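PDB 3VAS: putative adenosine kinase from Schistosoma mansoni, which probably catalyses the ATP-dependent phosphorylation of adenosine at its 5'-hydroxyl to give AMP. Local coordinates for residues Y78-A83 with T87-Q92; N118-S121 with V126-F129; N32-I37 with G157-L162; A347-C352 with F356-R361; I236-E241 with D320-G325. One frame throughout, in Å; residues are numbered along the deposited sequence.

Contact 1. Residues Y78-A83 with T87-Q92. With ADN (adenosine), chain C.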
# COMPACT_ATOMS: atom_id res chain seq x y z
N TYR A 78 6.51 4.58 17.90
CA TYR A 78 5.51 3.57 17.61
C TYR A 78 4.35 4.23 16.90
O TYR A 78 3.80 5.22 17.39
CB TYR A 78 5.01 2.92 18.90
CG TYR A 78 6.08 2.24 19.73
CD1 TYR A 78 6.50 0.96 19.43
CD2 TYR A 78 6.65 2.89 20.81
CE1 TYR A 78 7.47 0.33 20.19
CE2 TYR A 78 7.63 2.27 21.58
CZ TYR A 78 8.03 0.99 21.26
OH TYR A 78 9.00 0.36 22.01
N ILE A 79 3.97 3.71 15.74
CA ILE A 79 2.88 4.31 14.98
C ILE A 79 2.21 3.27 14.08
O ILE A 79 2.88 2.40 13.53
CB ILE A 79 3.38 5.54 14.16
CG1 ILE A 79 2.22 6.25 13.46
CG2 ILE A 79 4.45 5.13 13.16
CD1 ILE A 79 2.62 7.59 12.85
N ALA A 80 0.89 3.34 13.98
CA ALA A 80 0.13 2.41 13.15
C ALA A 80 0.63 2.41 11.71
O ALA A 80 0.87 3.47 11.12
CB ALA A 80 -1.35 2.74 13.20
N GLY A 81 0.78 1.21 11.15
CA GLY A 81 1.26 1.06 9.78
C GLY A 81 0.41 0.09 8.98
O GLY A 81 -0.77 -0.10 9.26
N GLY A 82 1.03 -0.53 7.97
CA GLY A 82 0.29 -1.37 7.04
C GLY A 82 -0.04 -0.60 5.77
O GLY A 82 -0.76 0.41 5.82
N ALA A 83 0.48 -1.07 4.64
CA ALA A 83 0.40 -0.34 3.38
C ALA A 83 -1.03 -0.02 2.95
O ALA A 83 -1.35 1.12 2.64
CB ALA A 83 1.15 -1.08 2.28
N THR A 87 -3.13 3.79 3.06
CA THR A 87 -3.79 4.36 1.90
C THR A 87 -5.28 4.60 2.13
O THR A 87 -5.80 5.69 1.88
CB THR A 87 -3.60 3.45 0.66
OG1 THR A 87 -2.22 3.45 0.29
CG2 THR A 87 -4.43 3.94 -0.52
N VAL A 88 -5.97 3.59 2.64
CA VAL A 88 -7.41 3.68 2.83
C VAL A 88 -7.81 4.70 3.89
O VAL A 88 -8.77 5.45 3.71
CB VAL A 88 -8.01 2.30 3.15
CG1 VAL A 88 -9.46 2.42 3.63
CG2 VAL A 88 -7.91 1.40 1.93
N LYS A 89 -7.06 4.76 4.99
CA LYS A 89 -7.41 5.72 6.03
C LYS A 89 -7.09 7.16 5.61
O LYS A 89 -7.74 8.10 6.05
CB LYS A 89 -6.78 5.36 7.38
CG LYS A 89 -5.28 5.59 7.50
CD LYS A 89 -4.78 5.04 8.84
CE LYS A 89 -3.36 5.50 9.14
NZ LYS A 89 -2.88 4.98 10.45
N MET A 90 -6.10 7.33 4.74
CA MET A 90 -5.83 8.67 4.23
C MET A 90 -6.87 9.09 3.19
O MET A 90 -7.24 10.27 3.13
CB MET A 90 -4.41 8.81 3.66
CG MET A 90 -4.07 10.25 3.27
SD MET A 90 -2.34 10.49 2.82
CE MET A 90 -2.24 12.28 2.72
N ILE A 91 -7.36 8.15 2.39
CA ILE A 91 -8.48 8.44 1.50
C ILE A 91 -9.65 8.96 2.33
O ILE A 91 -10.29 9.95 1.98
CB ILE A 91 -8.95 7.19 0.73
CG1 ILE A 91 -7.87 6.71 -0.24
CG2 ILE A 91 -10.24 7.48 -0.04
CD1 ILE A 91 -8.25 5.45 -1.00
N GLN A 92 -9.90 8.29 3.45
CA GLN A 92 -10.94 8.68 4.39
C GLN A 92 -10.68 10.07 4.98
O GLN A 92 -11.59 10.90 5.08
CB GLN A 92 -11.06 7.63 5.50
CG GLN A 92 -12.00 8.01 6.64
CD GLN A 92 -13.45 8.08 6.20
OE1 GLN A 92 -13.98 7.12 5.63
NE2 GLN A 92 -14.10 9.21 6.46
O5' ADN C . 4.89 1.94 2.73
C5' ADN C . 5.39 1.92 4.06
C4' ADN C . 4.54 1.05 4.96
O4' ADN C . 4.60 -0.31 4.51
C3' ADN C . 4.93 1.01 6.44
O3' ADN C . 3.97 1.74 7.21
C2' ADN C . 4.85 -0.49 6.81
O2' ADN C . 4.09 -0.76 7.97
C1' ADN C . 4.22 -1.12 5.58
N9 ADN C . 4.64 -2.50 5.32
C8 ADN C . 5.87 -2.98 5.36
N7 ADN C . 5.79 -4.42 5.07
C5 ADN C . 4.42 -4.75 4.85
C6 ADN C . 3.79 -5.95 4.54
N6 ADN C . 4.57 -7.15 4.39
N1 ADN C . 2.41 -5.99 4.38
C2 ADN C . 1.67 -4.85 4.52
N3 ADN C . 2.28 -3.66 4.82
C4 ADN C . 3.69 -3.64 4.99
O HOH W 1 -0.46 5.90 11.21
O HOH W 2 -2.06 2.47 9.15

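Contact 2. Residues N118-S121 with V126-F129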
# COMPACT_ATOMS: atom_id res chain seq x y z
N ASN A 118 -8.32 1.57 17.51
CA ASN A 118 -8.75 2.88 17.99
C ASN A 118 -8.33 4.01 17.06
O ASN A 118 -9.01 5.02 16.95
CB ASN A 118 -8.23 3.15 19.41
CG ASN A 118 -8.85 2.24 20.45
OD1 ASN A 118 -9.90 1.64 20.23
ND2 ASN A 118 -8.20 2.15 21.60
N ASP A 119 -7.18 3.83 16.41
CA ASP A 119 -6.66 4.81 15.47
C ASP A 119 -7.61 4.93 14.27
O ASP A 119 -7.88 6.03 13.79
CB ASP A 119 -5.26 4.40 15.01
CG ASP A 119 -4.54 5.50 14.25
OD1 ASP A 119 -4.24 6.54 14.87
OD2 ASP A 119 -4.26 5.30 13.05
N CYS A 120 -8.12 3.79 13.81
CA CYS A 120 -9.08 3.77 12.71
C CYS A 120 -10.40 4.45 13.07
O CYS A 120 -10.94 5.24 12.27
CB CYS A 120 -9.36 2.33 12.29
SG CYS A 120 -7.95 1.51 11.54
N SER A 121 -10.91 4.15 14.25
CA SER A 121 -12.16 4.74 14.71
C SER A 121 -12.04 6.25 14.86
O SER A 121 -12.99 6.99 14.60
CB SER A 121 -12.60 4.11 16.03
OG SER A 121 -12.90 2.74 15.84
N VAL A 126 -14.62 2.87 8.98
CA VAL A 126 -15.34 1.67 9.39
C VAL A 126 -14.44 0.44 9.24
O VAL A 126 -13.87 0.21 8.18
CB VAL A 126 -16.64 1.46 8.59
CG1 VAL A 126 -17.21 0.06 8.83
CG2 VAL A 126 -17.67 2.51 8.95
N THR A 127 -14.31 -0.34 10.31
CA THR A 127 -13.48 -1.54 10.26
C THR A 127 -14.23 -2.79 10.72
O THR A 127 -15.18 -2.72 11.49
CB THR A 127 -12.21 -1.39 11.13
OG1 THR A 127 -12.57 -1.18 12.50
CG2 THR A 127 -11.36 -0.23 10.64
N GLU A 128 -13.79 -3.93 10.21
CA GLU A 128 -14.21 -5.23 10.73
C GLU A 128 -12.97 -6.10 10.87
O GLU A 128 -12.64 -6.88 9.97
CB GLU A 128 -15.24 -5.89 9.81
CG GLU A 128 -16.63 -5.27 9.88
CD GLU A 128 -17.34 -5.53 11.20
OE1 GLU A 128 -16.93 -6.45 11.94
OE2 GLU A 128 -18.31 -4.81 11.51
N PHE A 129 -12.28 -5.95 11.99
CA PHE A 129 -11.05 -6.70 12.22
C PHE A 129 -11.33 -8.14 12.57
O PHE A 129 -12.28 -8.44 13.29
CB PHE A 129 -10.23 -6.06 13.34
CG PHE A 129 -9.53 -4.79 12.94
CD1 PHE A 129 -8.39 -4.83 12.15
CD2 PHE A 129 -10.02 -3.56 13.35
CE1 PHE A 129 -7.74 -3.67 11.78
CE2 PHE A 129 -9.37 -2.39 12.98
CZ PHE A 129 -8.24 -2.45 12.20
O HOH W 3 -12.52 1.25 13.52

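Contact 3. Residues N32-I37 with G157-L162. With ADN (adenosine), chain C.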
# COMPACT_ATOMS: atom_id res chain seq x y z
N ASN A 32 -2.88 -5.97 5.68
CA ASN A 32 -2.14 -6.36 6.87
C ASN A 32 -1.97 -5.17 7.82
O ASN A 32 -1.18 -4.27 7.56
CB ASN A 32 -0.77 -6.92 6.48
CG ASN A 32 -0.86 -7.92 5.33
OD1 ASN A 32 -1.83 -8.67 5.21
ND2 ASN A 32 0.16 -7.93 4.47
N PRO A 33 -2.74 -5.15 8.92
CA PRO A 33 -2.57 -4.02 9.84
C PRO A 33 -1.37 -4.27 10.73
O PRO A 33 -1.31 -5.29 11.43
CB PRO A 33 -3.88 -4.03 10.64
CG PRO A 33 -4.37 -5.43 10.58
CD PRO A 33 -3.83 -6.06 9.32
N LEU A 34 -0.40 -3.37 10.68
CA LEU A 34 0.88 -3.59 11.34
C LEU A 34 1.29 -2.40 12.19
O LEU A 34 0.92 -1.26 11.91
CB LEU A 34 1.97 -3.87 10.30
CG LEU A 34 1.73 -5.00 9.29
CD1 LEU A 34 2.75 -4.92 8.16
CD2 LEU A 34 1.78 -6.36 9.98
N LEU A 35 2.06 -2.66 13.23
CA LEU A 35 2.64 -1.58 14.02
C LEU A 35 4.03 -1.27 13.48
O LEU A 35 4.89 -2.16 13.40
CB LEU A 35 2.71 -1.97 15.49
CG LEU A 35 3.25 -0.88 16.42
CD1 LEU A 35 2.20 0.20 16.63
CD2 LEU A 35 3.69 -1.47 17.75
N ASP A 36 4.26 -0.02 13.10
CA ASP A 36 5.59 0.43 12.71
C ASP A 36 6.43 0.78 13.94
O ASP A 36 5.98 1.50 14.84
CB ASP A 36 5.53 1.64 11.77
CG ASP A 36 5.04 1.27 10.38
OD1 ASP A 36 4.91 0.05 10.09
OD2 ASP A 36 4.82 2.19 9.56
N ILE A 37 7.65 0.25 13.99
CA ILE A 37 8.57 0.59 15.05
C ILE A 37 9.77 1.31 14.44
O ILE A 37 10.68 0.68 13.90
CB ILE A 37 9.01 -0.65 15.84
CG1 ILE A 37 7.78 -1.46 16.26
CG2 ILE A 37 9.87 -0.26 17.04
CD1 ILE A 37 8.12 -2.68 17.11
N GLY A 157 3.00 -11.69 11.65
CA GLY A 157 2.28 -12.10 12.85
C GLY A 157 0.80 -12.39 12.61
O GLY A 157 0.44 -13.18 11.74
N ALA A 158 -0.05 -11.72 13.38
CA ALA A 158 -1.49 -11.95 13.33
C ALA A 158 -2.11 -11.74 11.94
O ALA A 158 -3.10 -12.39 11.59
CB ALA A 158 -2.20 -11.08 14.35
N ALA A 159 -1.51 -10.84 11.15
CA ALA A 159 -2.01 -10.52 9.81
C ALA A 159 -2.12 -11.73 8.87
O ALA A 159 -2.92 -11.73 7.94
CB ALA A 159 -1.15 -9.43 9.17
N CYS A 160 -1.31 -12.77 9.12
CA CYS A 160 -1.35 -14.00 8.33
C CYS A 160 -2.66 -14.76 8.49
O CYS A 160 -3.09 -15.46 7.57
CB CYS A 160 -0.20 -14.93 8.70
SG CYS A 160 1.42 -14.32 8.23
N ASP A 161 -3.28 -14.63 9.66
CA ASP A 161 -4.48 -15.39 9.98
C ASP A 161 -5.75 -14.87 9.30
O ASP A 161 -6.82 -15.44 9.47
CB ASP A 161 -4.69 -15.47 11.49
CG ASP A 161 -3.92 -16.62 12.13
OD1 ASP A 161 -2.94 -17.10 11.52
OD2 ASP A 161 -4.30 -17.05 13.24
N LEU A 162 -5.62 -13.79 8.54
CA LEU A 162 -6.76 -13.26 7.79
C LEU A 162 -7.28 -14.32 6.83
O LEU A 162 -6.53 -14.83 6.00
CB LEU A 162 -6.37 -11.99 7.03
CG LEU A 162 -7.44 -11.39 6.12
CD1 LEU A 162 -8.62 -10.84 6.93
CD2 LEU A 162 -6.82 -10.31 5.25
O5' ADN C . 4.89 1.94 2.73
C5' ADN C . 5.39 1.92 4.06
C4' ADN C . 4.54 1.05 4.96
O4' ADN C . 4.60 -0.31 4.51
C3' ADN C . 4.93 1.01 6.44
O3' ADN C . 3.97 1.74 7.21
C2' ADN C . 4.85 -0.49 6.81
O2' ADN C . 4.09 -0.76 7.97
C1' ADN C . 4.22 -1.12 5.58
N9 ADN C . 4.64 -2.50 5.32
C8 ADN C . 5.87 -2.98 5.36
N7 ADN C . 5.79 -4.42 5.07
C5 ADN C . 4.42 -4.75 4.85
C6 ADN C . 3.79 -5.95 4.54
N6 ADN C . 4.57 -7.15 4.39
N1 ADN C . 2.41 -5.99 4.38
C2 ADN C . 1.67 -4.85 4.52
N3 ADN C . 2.28 -3.66 4.82
C4 ADN C . 3.69 -3.64 4.99

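Contact 4. Residues A347-C352 with F356-R361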
# COMPACT_ATOMS: atom_id res chain seq x y z
N ALA A 347 1.57 12.76 -0.98
CA ALA A 347 2.89 12.20 -0.71
C ALA A 347 3.80 13.22 -0.05
O ALA A 347 4.53 12.90 0.89
CB ALA A 347 3.51 11.69 -1.99
N ALA A 348 3.75 14.45 -0.55
CA ALA A 348 4.55 15.55 0.00
C ALA A 348 4.19 15.85 1.46
O ALA A 348 5.07 16.16 2.27
CB ALA A 348 4.39 16.81 -0.85
N TYR A 349 2.91 15.76 1.79
CA TYR A 349 2.46 15.95 3.17
C TYR A 349 3.09 14.89 4.09
O TYR A 349 3.58 15.21 5.17
CB TYR A 349 0.93 15.88 3.23
CG TYR A 349 0.36 15.93 4.63
CD1 TYR A 349 0.15 17.15 5.28
CD2 TYR A 349 -0.00 14.76 5.29
CE1 TYR A 349 -0.39 17.20 6.56
CE2 TYR A 349 -0.54 14.80 6.58
CZ TYR A 349 -0.73 16.02 7.21
OH TYR A 349 -1.26 16.05 8.48
N ILE A 350 3.08 13.65 3.63
CA ILE A 350 3.64 12.54 4.40
C ILE A 350 5.17 12.62 4.51
O ILE A 350 5.74 12.34 5.57
CB ILE A 350 3.19 11.19 3.82
CG1 ILE A 350 1.72 10.93 4.19
CG2 ILE A 350 4.07 10.05 4.32
CD1 ILE A 350 1.41 11.11 5.68
N ILE A 351 5.83 13.00 3.42
CA ILE A 351 7.29 13.14 3.37
C ILE A 351 7.79 14.13 4.43
O ILE A 351 8.87 13.95 5.01
CB ILE A 351 7.75 13.58 1.96
CG1 ILE A 351 7.69 12.39 0.99
CG2 ILE A 351 9.17 14.16 1.98
CD1 ILE A 351 8.00 12.75 -0.44
N CYS A 352 6.99 15.15 4.71
CA CYS A 352 7.38 16.16 5.69
C CYS A 352 6.96 15.80 7.11
O CYS A 352 7.02 16.63 8.02
CB CYS A 352 6.84 17.53 5.28
SG CYS A 352 7.61 18.21 3.78
N PHE A 356 3.72 7.33 9.01
CA PHE A 356 2.46 7.68 8.37
C PHE A 356 1.55 8.40 9.36
O PHE A 356 0.59 7.83 9.88
CB PHE A 356 1.77 6.46 7.77
CG PHE A 356 0.84 6.79 6.64
CD1 PHE A 356 1.32 6.86 5.34
CD2 PHE A 356 -0.50 7.06 6.88
CE1 PHE A 356 0.47 7.18 4.29
CE2 PHE A 356 -1.35 7.38 5.84
CZ PHE A 356 -0.87 7.44 4.54
N SER A 357 1.88 9.66 9.62
CA SER A 357 1.17 10.46 10.61
C SER A 357 0.21 11.43 9.92
O SER A 357 0.65 12.28 9.14
CB SER A 357 2.17 11.23 11.47
OG SER A 357 1.51 12.09 12.39
N LEU A 358 -1.08 11.31 10.21
CA LEU A 358 -2.08 12.25 9.68
C LEU A 358 -2.51 13.23 10.77
O LEU A 358 -3.16 12.83 11.74
CB LEU A 358 -3.31 11.49 9.17
CG LEU A 358 -3.13 10.57 7.95
CD1 LEU A 358 -4.39 9.75 7.71
CD2 LEU A 358 -2.77 11.40 6.73
N GLY A 359 -2.13 14.49 10.62
CA GLY A 359 -2.46 15.51 11.61
C GLY A 359 -3.85 16.09 11.43
O GLY A 359 -4.74 15.44 10.87
N SER A 360 -4.07 17.31 11.91
CA SER A 360 -5.39 17.92 11.78
C SER A 360 -5.66 18.24 10.32
O SER A 360 -4.81 18.78 9.61
CB SER A 360 -5.56 19.15 12.68
OG SER A 360 -4.69 20.20 12.31
N ARG A 361 -6.87 17.89 9.88
CA ARG A 361 -7.25 17.97 8.48
C ARG A 361 -7.20 19.40 7.94
O ARG A 361 -6.95 19.62 6.75
CB ARG A 361 -8.63 17.35 8.30
CG ARG A 361 -9.14 17.33 6.88
CD ARG A 361 -8.14 16.70 5.93
NE ARG A 361 -8.70 16.60 4.59
CZ ARG A 361 -8.77 17.62 3.74
NH1 ARG A 361 -8.29 18.81 4.07
NH2 ARG A 361 -9.31 17.44 2.54
O HOH W 4 -1.92 18.52 9.26

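Contact 5. Residues I236-E241 with D320-G325. With ADN (adenosine), chain C.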
# COMPACT_ATOMS: atom_id res chain seq x y z
N ILE A 236 -6.64 -0.10 -12.11
CA ILE A 236 -5.53 0.83 -11.89
C ILE A 236 -4.40 0.11 -11.16
O ILE A 236 -4.63 -0.57 -10.16
CB ILE A 236 -5.97 2.05 -11.05
CG1 ILE A 236 -7.17 2.76 -11.70
CG2 ILE A 236 -4.82 3.03 -10.87
CD1 ILE A 236 -7.62 4.00 -10.95
N VAL A 237 -3.17 0.26 -11.66
CA VAL A 237 -2.01 -0.34 -11.03
C VAL A 237 -0.97 0.72 -10.67
O VAL A 237 -0.57 1.52 -11.52
CB VAL A 237 -1.34 -1.41 -11.94
CG1 VAL A 237 -0.12 -2.01 -11.26
CG2 VAL A 237 -2.34 -2.49 -12.32
N PHE A 238 -0.56 0.72 -9.41
CA PHE A 238 0.47 1.63 -8.92
C PHE A 238 1.78 0.87 -8.74
O PHE A 238 1.78 -0.29 -8.32
CB PHE A 238 0.08 2.23 -7.56
CG PHE A 238 -1.14 3.11 -7.60
CD1 PHE A 238 -1.00 4.48 -7.80
CD2 PHE A 238 -2.40 2.59 -7.41
CE1 PHE A 238 -2.11 5.30 -7.82
CE2 PHE A 238 -3.53 3.41 -7.42
CZ PHE A 238 -3.38 4.77 -7.62
N GLY A 239 2.89 1.53 -9.01
CA GLY A 239 4.20 0.94 -8.78
C GLY A 239 5.25 2.02 -8.63
O GLY A 239 4.99 3.18 -8.92
N ASN A 240 6.43 1.64 -8.16
CA ASN A 240 7.58 2.54 -8.19
C ASN A 240 8.68 1.99 -9.10
O ASN A 240 8.52 0.92 -9.68
CB ASN A 240 8.10 2.87 -6.78
CG ASN A 240 8.69 1.66 -6.06
OD1 ASN A 240 9.09 0.68 -6.68
ND2 ASN A 240 8.74 1.74 -4.74
N GLU A 241 9.78 2.72 -9.23
CA GLU A 241 10.85 2.35 -10.15
C GLU A 241 11.47 0.97 -9.87
O GLU A 241 11.65 0.17 -10.79
CB GLU A 241 11.92 3.44 -10.21
CG GLU A 241 12.93 3.24 -11.33
CD GLU A 241 13.52 4.55 -11.82
OE1 GLU A 241 13.67 4.72 -13.05
OE2 GLU A 241 13.82 5.43 -10.97
N ASP A 320 2.22 5.06 -0.35
CA ASP A 320 0.88 4.79 0.17
C ASP A 320 0.04 6.05 0.10
O ASP A 320 -1.15 6.00 -0.25
CB ASP A 320 0.94 4.29 1.61
CG ASP A 320 1.79 3.04 1.78
OD1 ASP A 320 1.92 2.26 0.81
OD2 ASP A 320 2.32 2.84 2.89
N ALA A 321 0.64 7.18 0.46
CA ALA A 321 -0.03 8.47 0.43
C ALA A 321 -0.35 8.86 -1.01
O ALA A 321 -1.44 9.35 -1.30
CB ALA A 321 0.83 9.53 1.08
N PHE A 322 0.62 8.64 -1.89
CA PHE A 322 0.45 8.95 -3.30
C PHE A 322 -0.81 8.27 -3.83
O PHE A 322 -1.62 8.91 -4.49
CB PHE A 322 1.67 8.50 -4.11
CG PHE A 322 1.58 8.83 -5.57
CD1 PHE A 322 2.11 10.02 -6.06
CD2 PHE A 322 0.97 7.95 -6.46
CE1 PHE A 322 2.02 10.33 -7.42
CE2 PHE A 322 0.88 8.25 -7.81
CZ PHE A 322 1.40 9.45 -8.29
N ALA A 323 -0.95 6.99 -3.54
CA ALA A 323 -2.12 6.24 -3.99
C ALA A 323 -3.41 6.82 -3.42
O ALA A 323 -4.39 6.99 -4.15
CB ALA A 323 -1.99 4.75 -3.61
N ALA A 324 -3.41 7.13 -2.12
CA ALA A 324 -4.57 7.75 -1.47
C ALA A 324 -4.95 9.07 -2.14
O ALA A 324 -6.12 9.29 -2.48
CB ALA A 324 -4.29 7.98 0.01
N GLY A 325 -3.96 9.94 -2.32
CA GLY A 325 -4.18 11.24 -2.92
C GLY A 325 -4.75 11.13 -4.32
O GLY A 325 -5.66 11.87 -4.69
O5' ADN C . 4.89 1.94 2.73
C5' ADN C . 5.39 1.92 4.06
C4' ADN C . 4.54 1.05 4.96
O4' ADN C . 4.60 -0.31 4.51
C3' ADN C . 4.93 1.01 6.44
O3' ADN C . 3.97 1.74 7.21
C2' ADN C . 4.85 -0.49 6.81
O2' ADN C . 4.09 -0.76 7.97
C1' ADN C . 4.22 -1.12 5.58
N9 ADN C . 4.64 -2.50 5.32
C8 ADN C . 5.87 -2.98 5.36
N7 ADN C . 5.79 -4.42 5.07
C5 ADN C . 4.42 -4.75 4.85
C6 ADN C . 3.79 -5.95 4.54
N6 ADN C . 4.57 -7.15 4.39
N1 ADN C . 2.41 -5.99 4.38
C2 ADN C . 1.67 -4.85 4.52
N3 ADN C . 2.28 -3.66 4.82
C4 ADN C . 3.69 -3.64 4.99

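Contact 1. Residues Y78-A83 with T87-Q92
Lys-89 reaches back from helix 83-95 to the end of strand 77-81, where its NZ lies 3.9 Å from the methyl CB of Ala-80. CG sits between the backbone N and the carbonyl carbon (chi1 73°), and the rest of the chain is stretched straight, which brings NZ to Ala-80 and Gly-81. There it meets the strand's carbonyl oxygens through water. One water accepts from Lys-89 NZ at 2.7 Å and donates to Ala-80 O; a second bridges the same NZ to Gly-81 O. A salt bridge to Asp-119 gives the ammonium group a third polar partner.

Nearer the turn, the helix supplies its own join: Thr-87 N donates to Ala-83 O at 3.2 Å in a fairly straight bond (163° at the hydrogen), the regular bond of the first turn. Thr-87 OG1, standing beside its backbone N, is bonded to Asp-320 O on helix 318-330.

Gly-82 is the N-cap, and the turn points its N-H groups at adenosine. Gly-82 N binds O2' of adenosine at 3.1 Å, while Ala-83 N binds N3 of the base at 3.2 Å. The chemistry thus divides: the carbonyls of Ala-80 and Gly-81 reach Lys-89 through water, while the amides of Gly-82 and Ala-83 bind ribose and adenine. The water-linked ammonium may help fix the backbone just before these amides.

Contact 2. Residues N118-S121 with V126-F129
Cys-120 carries this contact from the helix side, projecting its side chain into the angle between Thr-127 and Phe-129. Its CB meets the methyl of Thr-127, with 3.6 Å between Cys-120 CB and Thr-127 CG2, and the sulfur beyond it touches the same methyl. Thr-127 holds OG1 between its backbone N and carbonyl carbon (chi1 61°); this turns CG2 to the cysteine and leaves the hydroxyl beside the apolar patch.

Phe-129, two residues on, also points toward the helix and offers a ring edge. Cys-120 SG is 4.0 Å from Phe-129 CZ and lies close to the ring plane, 84° off the normal, so the sulfur-aromatic contact is made at the rim, where ring hydrogens face the sulfur. The hydroxyl of Thr-127 is linked by a water to Ser-121: that water is 2.6 Å from Thr-127 OG1 and 2.8 Å from Ser-121 OG. A small apolar core and a wet border therefore lie side by side.

In the fold, the contact packs helix 111-122 against the strand that follows it, within the beta-alpha-beta unit of strand 101-107, helix 111-122 and strand 126-131. Strand 101-107 pairs in parallel with 126-131, and Leu-125, in the connecting loop, also touches Cys-120.

Contact 3. Residues N32-I37 with G157-L162
Asn-32 meets Ala-159 through methylene and methyl, Asn-32 CB lying 3.7 Å from Ala-159 CB, and from this foothold its amide turns to adenosine. Asn-32 ND2 donates to N1 of the base at 3.0 Å and nearly straight (166°). That bond argues for the modelled orientation of the amide, and a further weak bond from ND2 to Phe-187 O agrees with it; OD1, at the opposite end, is bonded to Thr-191.

Pro-33 follows with the flank of its ring: Pro-33 CD stands 4.3 Å from the same methyl, Ala-159 CB. Leu-34 then divides its two branches between protein and ligand. CG lies beside the backbone N (chi1 -54°) and CD1 extends away from CA (chi2 167°), so that Leu-34 CD2 reaches Ala-159 CB at 4.3 Å, whereas Leu-34 CD1 sits over a face of the adenine, 3.5 Å from C4 of adenosine.

Farther along the strand the link to 157-162 is lost, and the carboxylate of Asp-36 turns to the sugar. It straddles the ribose diol: O3' of adenosine donates to Asp-36 OD2 at 2.5 Å, and O2' to OD1 over a distance so short that its exact value is doubtful.

On the other side stands a short 3-10 turn, 158-161, presenting a single methyl to three consecutive residues. Its packing is purely apolar, while Asn-32 ND2 and the Asp-36 carboxylate serve the nucleoside. The chemistry implies a division of labour, in which Ala-159 packs against 32-34 as Asn-32 recognises the base, Leu-34 covers a face of it, and Asp-36 holds the ribose hydroxyls.

Contact 4. Residues A347-C352 with F356-R361
Ile-350 sets its terminal methyl squarely over the ring of Phe-356, with CD1 4.2 Å from the ring centroid and only 9° off the normal, a CH-pi contact. The methylene that carries this methyl, Ile-350 CG1, lies 4.0 Å from Phe-356 CE1. Next to this pair Leu-358 rests a methyl against both helix residues from one side: Leu-358 CD2 is 4.1 Å from Tyr-349 CE2, the side chains crossing at about a right angle, and it also touches Ile-350 CD1.

These residues pack the segment that follows helix 336-351 back against the helix's last turns, near the C-terminal end of the pfkB-family fold. Helix 318-330 and helix 83-95 supply further walls, through Ala-321 and Met-90 respectively, both against Phe-356, whose side chain comes within about 5 Å of the bound adenosine.

Outward from there the contact becomes polar. Tyr-349 CG is anti to the backbone N (chi1 175°), sending the phenol out from the helix and across the tail. Gly-359 N, in the plane of the ring at its edge, donates to Tyr-349 OH at 2.8 Å. A water 2.7 Å from that hydroxyl, Tyr-349 OH, passes the connection on to Ser-360 O. Farther out, Arg-361 makes a cation-pi contact with Trp-93 and bonds to the carbonyls of Trp-93 and Ile-94.

Contact 5. Residues I236-E241 with D320-G325
Phe-238 turns one ring face to Ala-323: Ala-323 CB stands over the centre of that face, 4.1 Å from the centroid of the Phe-238 ring and 4° off the normal, a CH-pi contact. The helix backbone presses on the same ring, since Ala-323 CA approaches Phe-238 CE1 to 3.9 Å. A chi1 of -65° sets CG of the phenylalanine beside its backbone N, and CB and CA of Ala-323 both lie over one ring face. Phe-322 joins from one side, rim against rim, with Phe-322 CE2 4.2 Å from Phe-238 CE1. This is the tight part, completely apolar and buried, and Ile-281 of strand 279-284 touches both phenylalanines.

Within 236-241 Phe-238 alone touches the helix; past it the chemistry changes. Asn-240 and Glu-241 reach the partly exposed border, where Asn-240 caps the following helix and Glu-241 forms a salt bridge with Arg-284. Near the N-terminal end of helix 318-330, Asp-320 likewise stands apart from the strand, but it is buried: O5' of adenosine donates to Asp-320 OD2 at 2.7 Å, and Asn-86 bonds to the same oxygen.

Asp-320 closes the family's DTxGAGD sequence, and its place at the 5'-hydroxyl is consistent with the role of base assigned to this aspartate in relatives. Two and three residues further on, within the same turn, apolar side chains pack helix 318-330 on strand 236-240, while Asp-320 faces O5'.

Overall arrangement
Contacts 1, 3 and 5 each touch the adenosine: contacts 1 and 3 hold base and ribose, contact 5 the 5'-hydroxyl. Strands 77-81 and 27-40 run antiparallel as neighbours, joining contact 1 to contact 3, nested in sequence so that contacts 1 and 2 fall between the halves of contact 3. Contact 5 and then contact 4 come later along the chain. The centres of contacts 1 and 2 are about 11 Å apart, linked by the Lys-89 to Asp-119 salt bridge; contacts 2 and 5, with centres about 23 Å apart, do not touch. Thr-87 OG1 to Asp-320 O links contacts 1 and 5, Met-90 on Phe-356 contacts 1 and 4, Ala-321 on Ile-350 and Phe-356 contacts 4 and 5. Sequence-distant elements thus converge on one nucleoside site.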